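Local coordinates for protein chinitase A (Streptomyces coelicolor, PDB 3EBV) that probably cleaves chitin chains internally as a family 18 endochitinase, of which this chain is the TIM-barrel glycosidase domain, at residues Asn16-Gln21 and Thr273-Thr278; Trp11-Asn15 and Asn50-Leu56; Pro27-Asp31 and Gly75-Ile79. All blocks are in the same frame, centred on the assembly; numbering follows the deposited sequence.

Interaction 1: Asn16-Gln21 and Thr273-Thr278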
loop_
_atom_site.group_PDB
_atom_site.type_symbol
_atom_site.label_atom_id
_atom_site.label_comp_id
_atom_site.label_asym_id
_atom_site.label_seq_id
_atom_site.Cartn_x
_atom_site.Cartn_y
_atom_site.Cartn_z
ATOM N N ASN A 16 -17.047 -6.224 5.337
ATOM C CA ASN A 16 -16.910 -5.667 6.676
ATOM C C ASN A 16 -17.938 -4.568 6.950
ATOM O O ASN A 16 -17.758 -3.758 7.856
ATOM C CB ASN A 16 -15.500 -5.076 6.904
ATOM C CG ASN A 16 -15.185 -3.947 5.907
ATOM O OD1 ASN A 16 -16.056 -3.567 5.120
ATOM N ND2 ASN A 16 -13.938 -3.436 5.925
ATOM N N GLY A 17 -19.013 -4.564 6.177
ATOM C CA GLY A 17 -20.009 -3.523 6.323
ATOM C C GLY A 17 -19.847 -2.391 5.313
ATOM O O GLY A 17 -20.780 -1.611 5.109
ATOM N N ALA A 18 -18.656 -2.288 4.697
ATOM C CA ALA A 18 -18.477 -1.311 3.608
ATOM C C ALA A 18 -19.240 -1.737 2.357
ATOM O O ALA A 18 -19.739 -2.869 2.244
ATOM C CB ALA A 18 -16.963 -1.157 3.284
ATOM N N THR A 19 -19.306 -0.858 1.373
ATOM C CA THR A 19 -19.947 -1.180 0.101
ATOM C C THR A 19 -19.240 -2.317 -0.620
ATOM O O THR A 19 -18.038 -2.231 -0.876
ATOM C CB THR A 19 -19.971 0.074 -0.820
ATOM O OG1 THR A 19 -20.784 1.085 -0.214
ATOM C CG2 THR A 19 -20.549 -0.232 -2.203
ATOM N N VAL A 20 -19.964 -3.390 -0.923
ATOM C CA VAL A 20 -19.374 -4.500 -1.641
ATOM C C VAL A 20 -19.144 -4.117 -3.084
ATOM O O VAL A 20 -20.001 -3.488 -3.731
ATOM C CB VAL A 20 -20.290 -5.773 -1.543
ATOM C CG1 VAL A 20 -19.819 -6.863 -2.498
ATOM C CG2 VAL A 20 -20.264 -6.291 -0.123
ATOM N N GLN A 21 -17.965 -4.495 -3.597
ATOM C CA GLN A 21 -17.572 -4.148 -4.948
ATOM C C GLN A 21 -16.984 -5.334 -5.686
ATOM O O GLN A 21 -16.251 -6.128 -5.086
ATOM C CB GLN A 21 -16.480 -3.041 -4.965
ATOM C CG GLN A 21 -16.912 -1.702 -4.374
ATOM C CD GLN A 21 -15.817 -0.668 -4.483
ATOM O OE1 GLN A 21 -14.688 -0.915 -4.036
ATOM N NE2 GLN A 21 -16.137 0.510 -5.033
ATOM N N THR A 273 -11.074 0.941 -1.113
ATOM C CA THR A 273 -11.994 1.352 -2.194
ATOM C C THR A 273 -13.456 1.192 -1.712
ATOM O O THR A 273 -14.319 2.006 -2.063
ATOM C CB THR A 273 -11.735 0.574 -3.504
ATOM O OG1 THR A 273 -12.034 -0.809 -3.318
ATOM C CG2 THR A 273 -10.244 0.669 -3.903
ATOM N N ASN A 274 -13.691 0.189 -0.884
ATOM C CA ASN A 274 -15.082 -0.092 -0.411
ATOM C C ASN A 274 -15.563 1.005 0.498
ATOM O O ASN A 274 -16.713 1.495 0.361
ATOM C CB ASN A 274 -15.101 -1.455 0.295
ATOM C CG ASN A 274 -14.522 -2.549 -0.574
ATOM O OD1 ASN A 274 -13.285 -2.733 -0.657
ATOM N ND2 ASN A 274 -15.406 -3.310 -1.238
ATOM N N TRP A 275 -14.711 1.428 1.445
ATOM C CA TRP A 275 -15.105 2.534 2.303
ATOM C C TRP A 275 -15.188 3.840 1.496
ATOM O O TRP A 275 -16.069 4.673 1.759
ATOM C CB TRP A 275 -14.146 2.689 3.480
ATOM C CG TRP A 275 -14.253 1.625 4.516
ATOM C CD1 TRP A 275 -13.261 0.795 4.936
ATOM C CD2 TRP A 275 -15.416 1.277 5.277
ATOM N NE1 TRP A 275 -13.712 -0.045 5.935
ATOM C CE2 TRP A 275 -15.044 0.220 6.151
ATOM C CE3 TRP A 275 -16.734 1.781 5.331
ATOM C CZ2 TRP A 275 -15.955 -0.385 7.062
ATOM C CZ3 TRP A 275 -17.654 1.159 6.224
ATOM C CH2 TRP A 275 -17.243 0.105 7.086
ATOM N N ASP A 276 -14.329 4.005 0.485
ATOM C CA ASP A 276 -14.423 5.205 -0.384
ATOM C C ASP A 276 -15.833 5.264 -1.037
ATOM O O ASP A 276 -16.482 6.315 -1.038
ATOM C CB ASP A 276 -13.276 5.108 -1.421
ATOM C CG ASP A 276 -13.151 6.298 -2.401
ATOM O OD1 ASP A 276 -13.377 7.469 -2.007
ATOM O OD2 ASP A 276 -12.771 5.964 -3.563
ATOM N N ALA A 277 -16.297 4.110 -1.511
ATOM C CA ALA A 277 -17.621 4.007 -2.192
ATOM C C ALA A 277 -18.750 4.310 -1.210
ATOM O O ALA A 277 -19.709 5.030 -1.574
ATOM C CB ALA A 277 -17.795 2.631 -2.779
ATOM N N THR A 278 -18.658 3.772 0.017
ATOM C CA THR A 278 -19.650 4.111 1.043
ATOM C C THR A 278 -19.741 5.617 1.235
ATOM O O THR A 278 -20.835 6.193 1.467
ATOM C CB THR A 278 -19.338 3.362 2.348
ATOM O OG1 THR A 278 -19.636 1.970 2.122
ATOM C CG2 THR A 278 -20.161 3.930 3.534
HETATM O O HOH W 1 -21.180 0.870 4.046
HETATM O O HOH W 2 -15.276 -5.963 -2.420
#
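Apolar packing centres on Trp275 and Ala18. The Ala18 methyl sits over one face of the indole in a CH-pi contact, CB 3.5 Å from the centroid of the six-membered ring of Trp275 and 12° off its normal, as so small a residue can. Although Trp275 CB points away from the loop, CG beside the backbone N (chi1 -72°) brings the indole back to it. Asn16 crosses the ring with its amide turned 32° from the indole plane, and its OD1 accepts from Ala18 N at 2.9 Å, an Asx turn that presents the methyl to the indole. With a serine in place of Trp275, the Ala18 methyl would probably lose the ring face it lies over and the Asn16 amide its neighbour, leaving a gap beside the turn.

Hydrogen bonds carry the rest. Asn274 ND2 gives a nearly straight bond to Thr19 O, 2.9 Å away in the carbonyl plane. Two threonine hydroxyls meet as the side chains slide past each other, Thr19 OG1 to Thr278 OG1 being 2.7 Å. Thr273 OG1 donates to Gln21 OE1 at 2.8 Å.

The seam joins the loop after barrel strand 6-12 to the short helix after strand 267-271. Because Asn274 ND2 also holds a water shared with Gln21 O, and OD1 accepts from Gln12 N, the amide is fixed and ties helix, loop and strand together.

Interaction 2: Trp11-Asn15 and Asn50-Leu56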
loop_
_atom_site.group_PDB
_atom_site.type_symbol
_atom_site.label_atom_id
_atom_site.label_comp_id
_atom_site.label_asym_id
_atom_site.label_seq_id
_atom_site.Cartn_x
_atom_site.Cartn_y
_atom_site.Cartn_z
ATOM N N TRP A 11 -8.715 -3.154 -2.325
ATOM C CA TRP A 11 -10.062 -3.719 -2.614
ATOM C C TRP A 11 -10.267 -4.904 -1.702
ATOM O O TRP A 11 -9.418 -5.802 -1.641
ATOM C CB TRP A 11 -10.086 -4.142 -4.068
ATOM C CG TRP A 11 -11.335 -4.891 -4.468
ATOM C CD1 TRP A 11 -12.505 -4.331 -4.863
ATOM C CD2 TRP A 11 -11.522 -6.323 -4.487
ATOM N NE1 TRP A 11 -13.444 -5.333 -5.134
ATOM C CE2 TRP A 11 -12.863 -6.548 -4.915
ATOM C CE3 TRP A 11 -10.720 -7.421 -4.160
ATOM C CZ2 TRP A 11 -13.396 -7.842 -5.077
ATOM C CZ3 TRP A 11 -11.260 -8.721 -4.298
ATOM C CH2 TRP A 11 -12.584 -8.902 -4.758
ATOM N N GLN A 12 -11.388 -4.904 -0.962
ATOM C CA GLN A 12 -11.650 -5.961 0.034
ATOM C C GLN A 12 -12.173 -7.279 -0.524
ATOM O O GLN A 12 -13.248 -7.311 -1.127
ATOM C CB GLN A 12 -12.653 -5.494 1.062
ATOM C CG GLN A 12 -12.178 -4.219 1.831
ATOM C CD GLN A 12 -13.293 -3.556 2.650
ATOM O OE1 GLN A 12 -13.098 -2.495 3.222
ATOM N NE2 GLN A 12 -14.469 -4.231 2.773
ATOM N N ASN A 13 -11.444 -8.346 -0.262
ATOM C CA ASN A 13 -11.955 -9.716 -0.541
ATOM C C ASN A 13 -12.753 -10.238 0.636
ATOM O O ASN A 13 -12.553 -11.376 1.063
ATOM C CB ASN A 13 -10.757 -10.644 -0.840
ATOM C CG ASN A 13 -11.203 -12.054 -1.235
ATOM O OD1 ASN A 13 -12.154 -12.195 -1.987
ATOM N ND2 ASN A 13 -10.500 -13.067 -0.742
ATOM N N PHE A 14 -13.654 -9.410 1.160
ATOM C CA PHE A 14 -14.433 -9.772 2.348
ATOM C C PHE A 14 -15.433 -8.666 2.571
ATOM O O PHE A 14 -15.275 -7.557 2.051
ATOM C CB PHE A 14 -13.548 -9.987 3.596
ATOM C CG PHE A 14 -12.683 -8.784 3.949
ATOM C CD1 PHE A 14 -13.173 -7.802 4.800
ATOM C CD2 PHE A 14 -11.401 -8.670 3.430
ATOM C CE1 PHE A 14 -12.403 -6.674 5.108
ATOM C CE2 PHE A 14 -10.613 -7.558 3.760
ATOM C CZ PHE A 14 -11.116 -6.566 4.588
ATOM N N ASN A 15 -16.457 -8.950 3.369
ATOM C CA ASN A 15 -17.482 -7.963 3.672
ATOM C C ASN A 15 -17.323 -7.521 5.123
ATOM O O ASN A 15 -17.411 -8.353 6.057
ATOM C CB ASN A 15 -18.868 -8.635 3.452
ATOM C CG ASN A 15 -20.037 -7.713 3.737
ATOM O OD1 ASN A 15 -19.889 -6.594 4.188
ATOM N ND2 ASN A 15 -21.243 -8.223 3.487
ATOM N N ASN A 50 -8.244 -17.089 -1.912
ATOM C CA ASN A 50 -9.552 -17.705 -2.112
ATOM C C ASN A 50 -10.575 -16.584 -2.263
ATOM O O ASN A 50 -10.889 -15.916 -1.257
ATOM C CB ASN A 50 -9.889 -18.568 -0.891
ATOM C CG ASN A 50 -8.953 -19.779 -0.744
ATOM O OD1 ASN A 50 -8.802 -20.570 -1.678
ATOM N ND2 ASN A 50 -8.328 -19.919 0.420
ATOM N N LEU A 51 -11.052 -16.374 -3.486
ATOM C CA LEU A 51 -12.061 -15.334 -3.714
ATOM C C LEU A 51 -13.259 -15.594 -2.815
ATOM O O LEU A 51 -13.774 -16.719 -2.787
ATOM C CB LEU A 51 -12.484 -15.271 -5.179
ATOM C CG LEU A 51 -13.505 -14.198 -5.580
ATOM C CD1 LEU A 51 -12.920 -12.754 -5.389
ATOM C CD2 LEU A 51 -13.963 -14.387 -6.989
ATOM N N ASP A 52 -13.700 -14.572 -2.080
ATOM C CA ASP A 52 -14.853 -14.685 -1.176
ATOM C C ASP A 52 -16.168 -14.551 -1.961
ATOM O O ASP A 52 -16.966 -13.638 -1.735
ATOM C CB ASP A 52 -14.742 -13.623 -0.064
ATOM C CG ASP A 52 -15.825 -13.745 1.001
ATOM O OD1 ASP A 52 -16.426 -14.843 1.139
ATOM O OD2 ASP A 52 -16.066 -12.739 1.706
ATOM N N SER A 53 -16.398 -15.494 -2.871
ATOM C CA SER A 53 -17.586 -15.490 -3.704
ATOM C C SER A 53 -18.881 -15.303 -2.914
ATOM O O SER A 53 -19.697 -14.442 -3.253
ATOM C CB SER A 53 -17.617 -16.800 -4.484
ATOM O OG SER A 53 -16.591 -16.770 -5.457
ATOM N N ALA A 54 -19.038 -16.098 -1.854
ATOM C CA ALA A 54 -20.229 -16.055 -0.998
ATOM C C ALA A 54 -20.437 -14.683 -0.346
ATOM O O ALA A 54 -21.530 -14.112 -0.431
ATOM C CB ALA A 54 -20.149 -17.132 0.059
ATOM N N GLY A 55 -19.395 -14.147 0.286
ATOM C CA GLY A 55 -19.512 -12.858 0.956
ATOM C C GLY A 55 -19.620 -11.667 0.010
ATOM O O GLY A 55 -19.959 -10.547 0.429
ATOM N N LEU A 56 -19.312 -11.885 -1.261
ATOM C CA LEU A 56 -19.309 -10.801 -2.251
ATOM C C LEU A 56 -20.453 -10.918 -3.249
ATOM O O LEU A 56 -20.352 -10.458 -4.396
ATOM C CB LEU A 56 -17.969 -10.725 -3.001
ATOM C CG LEU A 56 -16.722 -10.533 -2.116
ATOM C CD1 LEU A 56 -15.474 -10.697 -2.989
ATOM C CD2 LEU A 56 -16.786 -9.176 -1.405
HETATM O O HOH W 3 -16.895 -11.716 4.220
HETATM O O HOH W 4 -21.451 -11.023 3.106
#
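Asn50 meets Asn13 through its backbone: Asn50 O takes a bond of 2.9 Å from Asn13 ND2, whose N-H points straight at it within the amide plane, although the donor stands well above the plane of the Asn50 carbonyl. At Leu51 the contact turns apolar. Its CD1 methyl comes to the edge of the Trp11 ring, 3.9 Å from CH2 of Trp11, and also lies beside Asn13 OD1.

The backbone N of Asp52 then donates to Asn13 OD1 at 2.8 Å with an angle of 169°. Asparagine suits this place because one amide supplies both a donor and an acceptor to neighbouring peptide groups; CG lies anti to the backbone N (chi1 -176°), which carries the amide across to the loop. Asn13 and Asp52 each centre an inverse gamma turn.

In the TIM barrel this is where the first strand, 6-12, runs out at its C-terminal end and meets the loop that follows strand 47-48, the short partner of strand 32-40. Further along, the Asp52 carboxylate, nearly perpendicular to the Asn13 amide, brings OD2 to 3.4 Å from Phe14 CA, and a water links OD2 to Asn15 N. Its other oxygen, OD1, accepts a weak bond from Gly55 N. Glycine fits there, as a CB would clash with Asp52 OD2. Gly55 O packs against Asn15 CB and reaches Asn15 ND2 through a second water, while Asn15 OD1 is taken by Gly17 N. Leu56 finally splits its branches: CD1 lies 3.8 Å from Trp11 CH2, and CD2 rests 4.0 Å from Gln12 O.

Interaction 3: Pro27-Asp31 and Gly75-Ile79. With SO4 (sulfate ion), chain B.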
loop_
_atom_site.group_PDB
_atom_site.type_symbol
_atom_site.label_atom_id
_atom_site.label_comp_id
_atom_site.label_asym_id
_atom_site.label_seq_id
_atom_site.Cartn_x
_atom_site.Cartn_y
_atom_site.Cartn_z
ATOM N N PRO A 27 -13.256 2.661 -8.773
ATOM C CA PRO A 27 -13.079 3.909 -9.544
ATOM C C PRO A 27 -11.827 3.974 -10.407
ATOM O O PRO A 27 -10.776 3.427 -10.033
ATOM C CB PRO A 27 -13.047 5.000 -8.468
ATOM C CG PRO A 27 -13.942 4.424 -7.329
ATOM C CD PRO A 27 -13.654 2.917 -7.370
ATOM N N SER A 28 -11.952 4.687 -11.526
ATOM C CA SER A 28 -10.841 4.826 -12.465
ATOM C C SER A 28 -9.612 5.525 -11.866
ATOM O O SER A 28 -8.497 5.309 -12.367
ATOM C CB SER A 28 -11.295 5.582 -13.718
ATOM O OG SER A 28 -11.839 6.812 -13.373
ATOM N N ALA A 29 -9.822 6.305 -10.806
ATOM C CA ALA A 29 -8.713 7.025 -10.148
ATOM C C ALA A 29 -7.625 6.100 -9.639
ATOM O O ALA A 29 -6.470 6.528 -9.478
ATOM C CB ALA A 29 -9.246 7.841 -8.989
ATOM N N TYR A 30 -7.970 4.839 -9.342
ATOM C CA TYR A 30 -7.003 3.933 -8.759
ATOM C C TYR A 30 -6.101 3.328 -9.813
ATOM O O TYR A 30 -6.543 2.586 -10.693
ATOM C CB TYR A 30 -7.713 2.846 -7.956
ATOM C CG TYR A 30 -8.419 3.407 -6.759
ATOM C CD1 TYR A 30 -7.692 3.786 -5.625
ATOM C CD2 TYR A 30 -9.822 3.612 -6.765
ATOM C CE1 TYR A 30 -8.332 4.326 -4.517
ATOM C CE2 TYR A 30 -10.473 4.151 -5.633
ATOM C CZ TYR A 30 -9.721 4.498 -4.507
ATOM O OH TYR A 30 -10.287 5.015 -3.340
ATOM N N ASP A 31 -4.809 3.618 -9.699
ATOM C CA ASP A 31 -3.818 3.114 -10.654
ATOM C C ASP A 31 -3.287 1.762 -10.255
ATOM O O ASP A 31 -2.874 0.980 -11.108
ATOM C CB ASP A 31 -2.641 4.082 -10.711
ATOM C CG ASP A 31 -3.081 5.445 -11.075
ATOM O OD1 ASP A 31 -3.512 5.655 -12.243
ATOM O OD2 ASP A 31 -3.027 6.347 -10.238
ATOM N N GLY A 75 -4.616 -0.066 -18.322
ATOM C CA GLY A 75 -3.350 0.455 -17.828
ATOM C C GLY A 75 -3.187 0.398 -16.303
ATOM O O GLY A 75 -2.185 0.913 -15.783
ATOM N N LYS A 76 -4.130 -0.236 -15.613
ATOM C CA LYS A 76 -4.017 -0.349 -14.146
ATOM C C LYS A 76 -3.163 -1.560 -13.773
ATOM O O LYS A 76 -2.922 -2.465 -14.600
ATOM C CB LYS A 76 -5.395 -0.434 -13.447
ATOM C CG LYS A 76 -6.513 0.441 -13.982
ATOM C CD LYS A 76 -6.185 1.879 -14.019
ATOM C CE LYS A 76 -7.424 2.677 -14.463
ATOM N NZ LYS A 76 -7.044 4.065 -14.474
ATOM N N LYS A 77 -2.711 -1.599 -12.522
ATOM C CA LYS A 77 -2.003 -2.773 -12.013
ATOM C C LYS A 77 -2.863 -3.360 -10.913
ATOM O O LYS A 77 -3.508 -2.610 -10.157
ATOM C CB LYS A 77 -0.602 -2.408 -11.445
ATOM C CG LYS A 77 0.332 -1.709 -12.435
ATOM C CD LYS A 77 0.779 -2.716 -13.480
ATOM C CE LYS A 77 1.635 -2.092 -14.566
ATOM N NZ LYS A 77 2.217 -3.171 -15.484
ATOM N N VAL A 78 -2.900 -4.684 -10.815
ATOM C CA VAL A 78 -3.649 -5.332 -9.742
ATOM C C VAL A 78 -2.693 -6.270 -9.041
ATOM O O VAL A 78 -2.116 -7.148 -9.688
ATOM C CB VAL A 78 -4.889 -6.135 -10.273
ATOM C CG1 VAL A 78 -5.703 -6.734 -9.121
ATOM C CG2 VAL A 78 -5.773 -5.227 -11.141
ATOM N N ILE A 79 -2.504 -6.084 -7.742
ATOM C CA ILE A 79 -1.538 -6.879 -6.998
ATOM C C ILE A 79 -2.222 -7.584 -5.835
ATOM O O ILE A 79 -3.327 -7.195 -5.444
ATOM C CB ILE A 79 -0.357 -5.972 -6.502
ATOM C CG1 ILE A 79 -0.874 -4.907 -5.512
ATOM C CG2 ILE A 79 0.353 -5.350 -7.724
ATOM C CD1 ILE A 79 0.246 -3.920 -5.050
HETATM S S SO4 B . -15.224 6.807 -15.065
HETATM O O1 SO4 B . -14.965 5.759 -16.039
HETATM O O2 SO4 B . -16.201 7.789 -15.553
HETATM O O3 SO4 B . -15.711 6.110 -13.820
HETATM O O4 SO4 B . -13.995 7.563 -14.809
HETATM O O HOH W 5 -0.987 1.874 -13.143
HETATM O O HOH W 6 -3.583 3.982 -14.334
#
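Lys76 runs its aliphatic chain along the carbonyls of Asp31, Tyr30 and Ser28. CB starts 3.7 Å from Asp31 O. The bend at chi2 (-56°) turns CD of Lys76 in over the preceding carbonyl, 3.4 Å from Tyr30 O. CE moves on to Ser28 O, and from there the chain ends in NZ, which donates to Ser28 O at 2.8 Å in the carbonyl plane, the C=O...N angle being 146°. A lysine suits the site because it is long enough to pass two carbonyls and still bring a charge to a third.

The acceptor belongs to a type I beta turn, Pro27 to Tyr30, on the N-terminal side of the barrel, just before strand 32-40. The lysine follows Gly75, whose positive phi makes it the C-prime residue of the Schellman motif ending helix 61-73, and it leads into strand 77-84. Lys77 N donates to Asp31 O at 2.9 Å, beside the parallel pair of strands 32-40 and 77-84.

Lys76 NZ also lies 4.5 Å from Asp31 OD1, too far for a salt bridge; a water bonded to OD1 makes a weak link to the ammonium. The carboxylate's other oxygen, OD2, is held by His292 and Val7 N. On the turn's other flank, Ser28 OG donates to O4 of a sulfate ion at 2.7 Å, an anion probably supplied by the crystallisation liquor.

How the interactions relate
Interactions 1 and 2 both lie at the C-terminal ends of the barrel strands, the face where family 18 enzymes carry their active site, with centres about 12 Å apart. They meet directly: Gln21 O accepts from Trp11 NE1 at 2.9 Å, so the loop of residues 16-21 is tied back to the strand it leaves. Interaction 3 lies toward the other end of the barrel, so its sulfate is unlikely to mark a substrate site. It still touches interaction 1, about 17 Å away between centres, through a 2.7 Å hydrogen bond between Asp276 OD2 and Tyr30 OH. Interactions 2 and 3 do not touch, their nearest atoms being about 7 Å apart, but both reach the barrel sheet.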